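Local coordinates for protein leucine aminopeptidase 2 (Saccharomyces cerevisiae, PDB 2XQ0) that removes N-terminal residues, preferentially from di- and tripeptides, as a zinc-dependent M1 aminopeptidase, and has a low epoxide hydrolase activity in vitro, at residues 508-519 with 556-566. Sequence-based numbering, arbitrary orientation.
Sequences SNQLVLFLETLT and NAEVVFKMFKF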
loop_
_atom_site.group_PDB
_atom_site.type_symbol
_atom_site.label_atom_id
_atom_site.label_comp_id
_atom_site.label_asym_id
_atom_site.label_seq_id
_atom_site.Cartn_x
_atom_site.Cartn_y
_atom_site.Cartn_z
ATOM N N SER A 508 -6.904 -10.760 -17.263
ATOM C CA SER A 508 -7.763 -10.458 -16.119
ATOM C C SER A 508 -7.979 -8.950 -15.971
ATOM O O SER A 508 -9.060 -8.507 -15.600
ATOM C CB SER A 508 -7.187 -11.047 -14.828
ATOM O OG SER A 508 -6.018 -10.356 -14.427
ATOM N N ASN A 509 -6.940 -8.170 -16.256
ATOM C CA ASN A 509 -7.057 -6.724 -16.241
ATOM C C ASN A 509 -8.085 -6.248 -17.256
ATOM O O ASN A 509 -8.841 -5.309 -17.010
ATOM C CB ASN A 509 -5.700 -6.078 -16.533
ATOM C CG ASN A 509 -4.701 -6.274 -15.408
ATOM O OD1 ASN A 509 -4.998 -6.012 -14.238
ATOM N ND2 ASN A 509 -3.504 -6.731 -15.759
ATOM N N GLN A 510 -8.105 -6.901 -18.411
ATOM C CA GLN A 510 -9.039 -6.529 -19.451
ATOM C C GLN A 510 -10.452 -6.929 -19.052
ATOM O O GLN A 510 -11.399 -6.159 -19.275
ATOM C CB GLN A 510 -8.620 -7.140 -20.794
ATOM C CG GLN A 510 -7.396 -6.465 -21.391
ATOM C CD GLN A 510 -6.889 -7.171 -22.618
ATOM O OE1 GLN A 510 -6.727 -8.386 -22.615
ATOM N NE2 GLN A 510 -6.655 -6.420 -23.681
ATOM N N LEU A 511 -10.596 -8.115 -18.455
ATOM C CA LEU A 511 -11.886 -8.537 -17.906
ATOM C C LEU A 511 -12.381 -7.564 -16.841
ATOM O O LEU A 511 -13.552 -7.174 -16.834
ATOM C CB LEU A 511 -11.803 -9.953 -17.317
ATOM C CG LEU A 511 -11.676 -11.099 -18.324
ATOM C CD1 LEU A 511 -11.377 -12.418 -17.623
ATOM C CD2 LEU A 511 -12.937 -11.216 -19.170
ATOM N N VAL A 512 -11.490 -7.178 -15.930
ATOM C CA VAL A 512 -11.832 -6.200 -14.914
ATOM C C VAL A 512 -12.300 -4.880 -15.534
ATOM O O VAL A 512 -13.361 -4.353 -15.164
ATOM C CB VAL A 512 -10.659 -5.992 -13.941
ATOM C CG1 VAL A 512 -10.898 -4.787 -13.066
ATOM C CG2 VAL A 512 -10.471 -7.254 -13.090
ATOM N N LEU A 513 -11.523 -4.355 -16.480
ATOM C CA LEU A 513 -11.908 -3.139 -17.195
ATOM C C LEU A 513 -13.230 -3.317 -17.942
ATOM O O LEU A 513 -14.088 -2.436 -17.923
ATOM C CB LEU A 513 -10.816 -2.693 -18.174
ATOM C CG LEU A 513 -11.157 -1.420 -18.981
ATOM C CD1 LEU A 513 -11.319 -0.200 -18.084
ATOM C CD2 LEU A 513 -10.110 -1.147 -20.017
ATOM N N PHE A 514 -13.394 -4.452 -18.617
ATOM C CA PHE A 514 -14.669 -4.754 -19.288
ATOM C C PHE A 514 -15.881 -4.674 -18.354
ATOM O O PHE A 514 -16.834 -3.936 -18.629
ATOM C CB PHE A 514 -14.605 -6.127 -19.957
ATOM C CG PHE A 514 -15.912 -6.570 -20.555
ATOM C CD1 PHE A 514 -16.492 -5.859 -21.599
ATOM C CD2 PHE A 514 -16.556 -7.704 -20.085
ATOM C CE1 PHE A 514 -17.689 -6.265 -22.159
ATOM C CE2 PHE A 514 -17.758 -8.117 -20.637
ATOM C CZ PHE A 514 -18.326 -7.395 -21.678
ATOM N N LEU A 515 -15.844 -5.440 -17.261
ATOM C CA LEU A 515 -16.936 -5.482 -16.279
ATOM C C LEU A 515 -17.147 -4.118 -15.645
ATOM O O LEU A 515 -18.275 -3.729 -15.350
ATOM C CB LEU A 515 -16.665 -6.521 -15.183
ATOM C CG LEU A 515 -16.665 -7.995 -15.619
ATOM C CD1 LEU A 515 -15.986 -8.872 -14.584
ATOM C CD2 LEU A 515 -18.082 -8.475 -15.897
ATOM N N GLU A 516 -16.053 -3.397 -15.430
ATOM C CA GLU A 516 -16.133 -2.015 -14.964
ATOM C C GLU A 516 -16.916 -1.162 -15.972
ATOM O O GLU A 516 -17.958 -0.585 -15.623
ATOM C CB GLU A 516 -14.725 -1.453 -14.693
ATOM C CG GLU A 516 -14.656 0.019 -14.322
ATOM C CD GLU A 516 -15.320 0.338 -12.989
ATOM O OE1 GLU A 516 -16.172 -0.455 -12.526
ATOM O OE2 GLU A 516 -14.990 1.391 -12.398
ATOM N N THR A 517 -16.435 -1.112 -17.218
ATOM C CA THR A 517 -17.075 -0.332 -18.290
ATOM C C THR A 517 -18.576 -0.629 -18.426
ATOM O O THR A 517 -19.372 0.271 -18.666
ATOM C CB THR A 517 -16.348 -0.536 -19.653
ATOM O OG1 THR A 517 -14.946 -0.257 -19.505
ATOM C CG2 THR A 517 -16.934 0.372 -20.741
ATOM N N LEU A 518 -18.967 -1.888 -18.252
ATOM C CA LEU A 518 -20.376 -2.266 -18.305
ATOM C C LEU A 518 -21.230 -1.598 -17.229
ATOM O O LEU A 518 -22.362 -1.186 -17.495
ATOM C CB LEU A 518 -20.538 -3.779 -18.189
ATOM C CG LEU A 518 -20.123 -4.595 -19.406
ATOM C CD1 LEU A 518 -20.191 -6.075 -19.069
ATOM C CD2 LEU A 518 -21.002 -4.256 -20.609
ATOM N N THR A 519 -20.716 -1.522 -16.003
ATOM C CA THR A 519 -21.448 -0.845 -14.933
ATOM C C THR A 519 -21.425 0.673 -15.148
ATOM O O THR A 519 -22.302 1.392 -14.671
ATOM C CB THR A 519 -20.906 -1.201 -13.531
ATOM O OG1 THR A 519 -19.594 -0.651 -13.367
ATOM C CG2 THR A 519 -20.859 -2.723 -13.337
ATOM N N ASN A 556 -9.748 -15.576 -9.968
ATOM C CA ASN A 556 -9.130 -14.270 -9.724
ATOM C C ASN A 556 -10.077 -13.379 -8.945
ATOM O O ASN A 556 -11.111 -12.986 -9.452
ATOM C CB ASN A 556 -8.747 -13.606 -11.049
ATOM C CG ASN A 556 -7.936 -12.314 -10.861
ATOM O OD1 ASN A 556 -8.197 -11.522 -9.959
ATOM N ND2 ASN A 556 -6.954 -12.109 -11.724
ATOM N N ALA A 557 -9.722 -13.061 -7.704
ATOM C CA ALA A 557 -10.584 -12.272 -6.829
ATOM C C ALA A 557 -10.945 -10.923 -7.425
ATOM O O ALA A 557 -11.975 -10.342 -7.085
ATOM C CB ALA A 557 -9.920 -12.077 -5.468
ATOM N N GLU A 558 -10.078 -10.409 -8.290
ATOM C CA GLU A 558 -10.320 -9.120 -8.938
ATOM C C GLU A 558 -11.470 -9.204 -9.929
ATOM O O GLU A 558 -12.297 -8.297 -10.012
ATOM C CB GLU A 558 -9.074 -8.641 -9.691
ATOM C CG GLU A 558 -7.919 -8.240 -8.812
ATOM C CD GLU A 558 -8.005 -6.795 -8.387
ATOM O OE1 GLU A 558 -8.971 -6.117 -8.801
ATOM O OE2 GLU A 558 -7.106 -6.336 -7.654
ATOM N N VAL A 559 -11.487 -10.279 -10.716
ATOM C CA VAL A 559 -12.545 -10.493 -11.690
ATOM C C VAL A 559 -13.816 -10.950 -10.984
ATOM O O VAL A 559 -14.915 -10.498 -11.300
ATOM C CB VAL A 559 -12.173 -11.568 -12.718
ATOM C CG1 VAL A 559 -13.409 -11.929 -13.545
ATOM C CG2 VAL A 559 -11.013 -11.096 -13.618
ATOM N N VAL A 560 -13.659 -11.865 -10.037
ATOM C CA VAL A 560 -14.790 -12.345 -9.259
ATOM C C VAL A 560 -15.529 -11.175 -8.615
ATOM O O VAL A 560 -16.758 -11.142 -8.615
ATOM C CB VAL A 560 -14.348 -13.361 -8.188
ATOM C CG1 VAL A 560 -15.438 -13.547 -7.146
ATOM C CG2 VAL A 560 -13.974 -14.689 -8.845
ATOM N N PHE A 561 -14.783 -10.202 -8.098
ATOM C CA PHE A 561 -15.402 -9.047 -7.460
ATOM C C PHE A 561 -16.231 -8.264 -8.450
ATOM O O PHE A 561 -17.364 -7.901 -8.155
ATOM C CB PHE A 561 -14.374 -8.110 -6.836
ATOM C CG PHE A 561 -14.966 -6.807 -6.373
ATOM C CD1 PHE A 561 -15.508 -6.693 -5.103
ATOM C CD2 PHE A 561 -15.016 -5.710 -7.218
ATOM C CE1 PHE A 561 -16.073 -5.504 -4.675
ATOM C CE2 PHE A 561 -15.577 -4.517 -6.799
ATOM C CZ PHE A 561 -16.109 -4.413 -5.519
ATOM N N LYS A 562 -15.652 -7.989 -9.620
ATOM C CA LYS A 562 -16.349 -7.280 -10.683
ATOM C C LYS A 562 -17.596 -8.035 -11.124
ATOM O O LYS A 562 -18.647 -7.437 -11.335
ATOM C CB LYS A 562 -15.423 -7.076 -11.875
ATOM C CG LYS A 562 -14.283 -6.125 -11.591
ATOM C CD LYS A 562 -14.819 -4.745 -11.290
ATOM C CE LYS A 562 -13.691 -3.792 -10.969
ATOM N NZ LYS A 562 -14.194 -2.468 -10.564
ATOM N N MET A 563 -17.469 -9.352 -11.265
ATOM C CA MET A 563 -18.615 -10.200 -11.597
ATOM C C MET A 563 -19.733 -9.980 -10.598
ATOM O O MET A 563 -20.881 -9.797 -10.968
ATOM C CB MET A 563 -18.233 -11.685 -11.595
ATOM C CG MET A 563 -19.444 -12.617 -11.632
ATOM S SD MET A 563 -19.096 -14.322 -11.167
ATOM C CE MET A 563 -18.627 -14.130 -9.454
ATOM N N PHE A 564 -19.393 -10.003 -9.316
ATOM C CA PHE A 564 -20.399 -9.741 -8.294
ATOM C C PHE A 564 -21.015 -8.352 -8.464
ATOM O O PHE A 564 -22.239 -8.195 -8.395
ATOM C CB PHE A 564 -19.812 -9.922 -6.899
ATOM C CG PHE A 564 -19.834 -11.340 -6.421
ATOM C CD1 PHE A 564 -21.034 -12.023 -6.303
ATOM C CD2 PHE A 564 -18.667 -11.989 -6.073
ATOM C CE1 PHE A 564 -21.064 -13.329 -5.855
ATOM C CE2 PHE A 564 -18.695 -13.301 -5.616
ATOM C CZ PHE A 564 -19.888 -13.967 -5.509
ATOM N N LYS A 565 -20.167 -7.357 -8.718
ATOM C CA LYS A 565 -20.632 -5.984 -8.875
ATOM C C LYS A 565 -21.540 -5.831 -10.099
ATOM O O LYS A 565 -22.586 -5.178 -10.034
ATOM C CB LYS A 565 -19.445 -5.024 -8.954
ATOM C CG LYS A 565 -19.832 -3.558 -9.015
ATOM C CD LYS A 565 -18.610 -2.700 -9.294
ATOM C CE LYS A 565 -18.938 -1.227 -9.238
ATOM N NZ LYS A 565 -17.782 -0.374 -9.636
ATOM N N PHE A 566 -21.159 -6.435 -11.220
ATOM C CA PHE A 566 -22.053 -6.400 -12.375
ATOM C C PHE A 566 -23.387 -7.032 -12.014
ATOM O O PHE A 566 -24.443 -6.530 -12.398
ATOM C CB PHE A 566 -21.484 -7.125 -13.579
ATOM C CG PHE A 566 -22.458 -7.235 -14.719
ATOM C CD1 PHE A 566 -22.758 -6.123 -15.502
ATOM C CD2 PHE A 566 -23.085 -8.441 -15.002
ATOM C CE1 PHE A 566 -23.658 -6.219 -16.562
ATOM C CE2 PHE A 566 -23.988 -8.543 -16.063
ATOM C CZ PHE A 566 -24.273 -7.428 -16.840
#
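Leu515 and Val559 interlock as knobs into holes between helices 508-519 and 557-569. Both helices belong to the all-helical C-terminal domain of this leukotriene A4 hydrolase relative. In the two segments they run nearly parallel, crossing at 15° with their axes 9.0 Å apart. Leu515 enters the hole formed by Val559, Lys562, Met563 and Phe566. Its CD1 presses on Lys562 CB at 3.3 Å, tighter than usual for two carbons. Its CD2 branch faces Phe566 CB instead. In return, Val559 sits among Ser508, Leu511, Val512 and Leu515. Its two methyls divide the work: CG2 meets Val512 CG2 at 3.9 Å, and CG1 turns to Leu515 CD1.

Lys562 bends at chi2 (-63°). The bend carries its chain across Val512 at about a right angle, with CE 3.6 Å from Val512 CG1. The ammonium then meets Glu516. Glu516 OE1 receives Lys562 NZ at 3.4 Å and Lys565 NZ at 3.3 Å. Both hydrogen bonds are weak, but together they form a salt-bridge network in which one oxygen serves two lysines. Lys565 gets there differently, on an extended chain. Replacing Lys562 with an alanine would probably uncover Val512 CG1 and leave Glu516 with Lys565 as its one cationic mate across this pair of helices.

Further along, Thr519 CG2 lies at the edge of the Phe566 ring, near its plane. Trp533 meets the same ring edge-to-face, and helix 537-546 also packs against it. At the other end, Asn556 places ND2 3.3 Å from Ser508 CB, and ND2 also bonds to Asn295. Asn556 is the N-cap of its helix: its OD1 accepts Glu558 N at 2.7 Å, with the donor in the carbonyl plane.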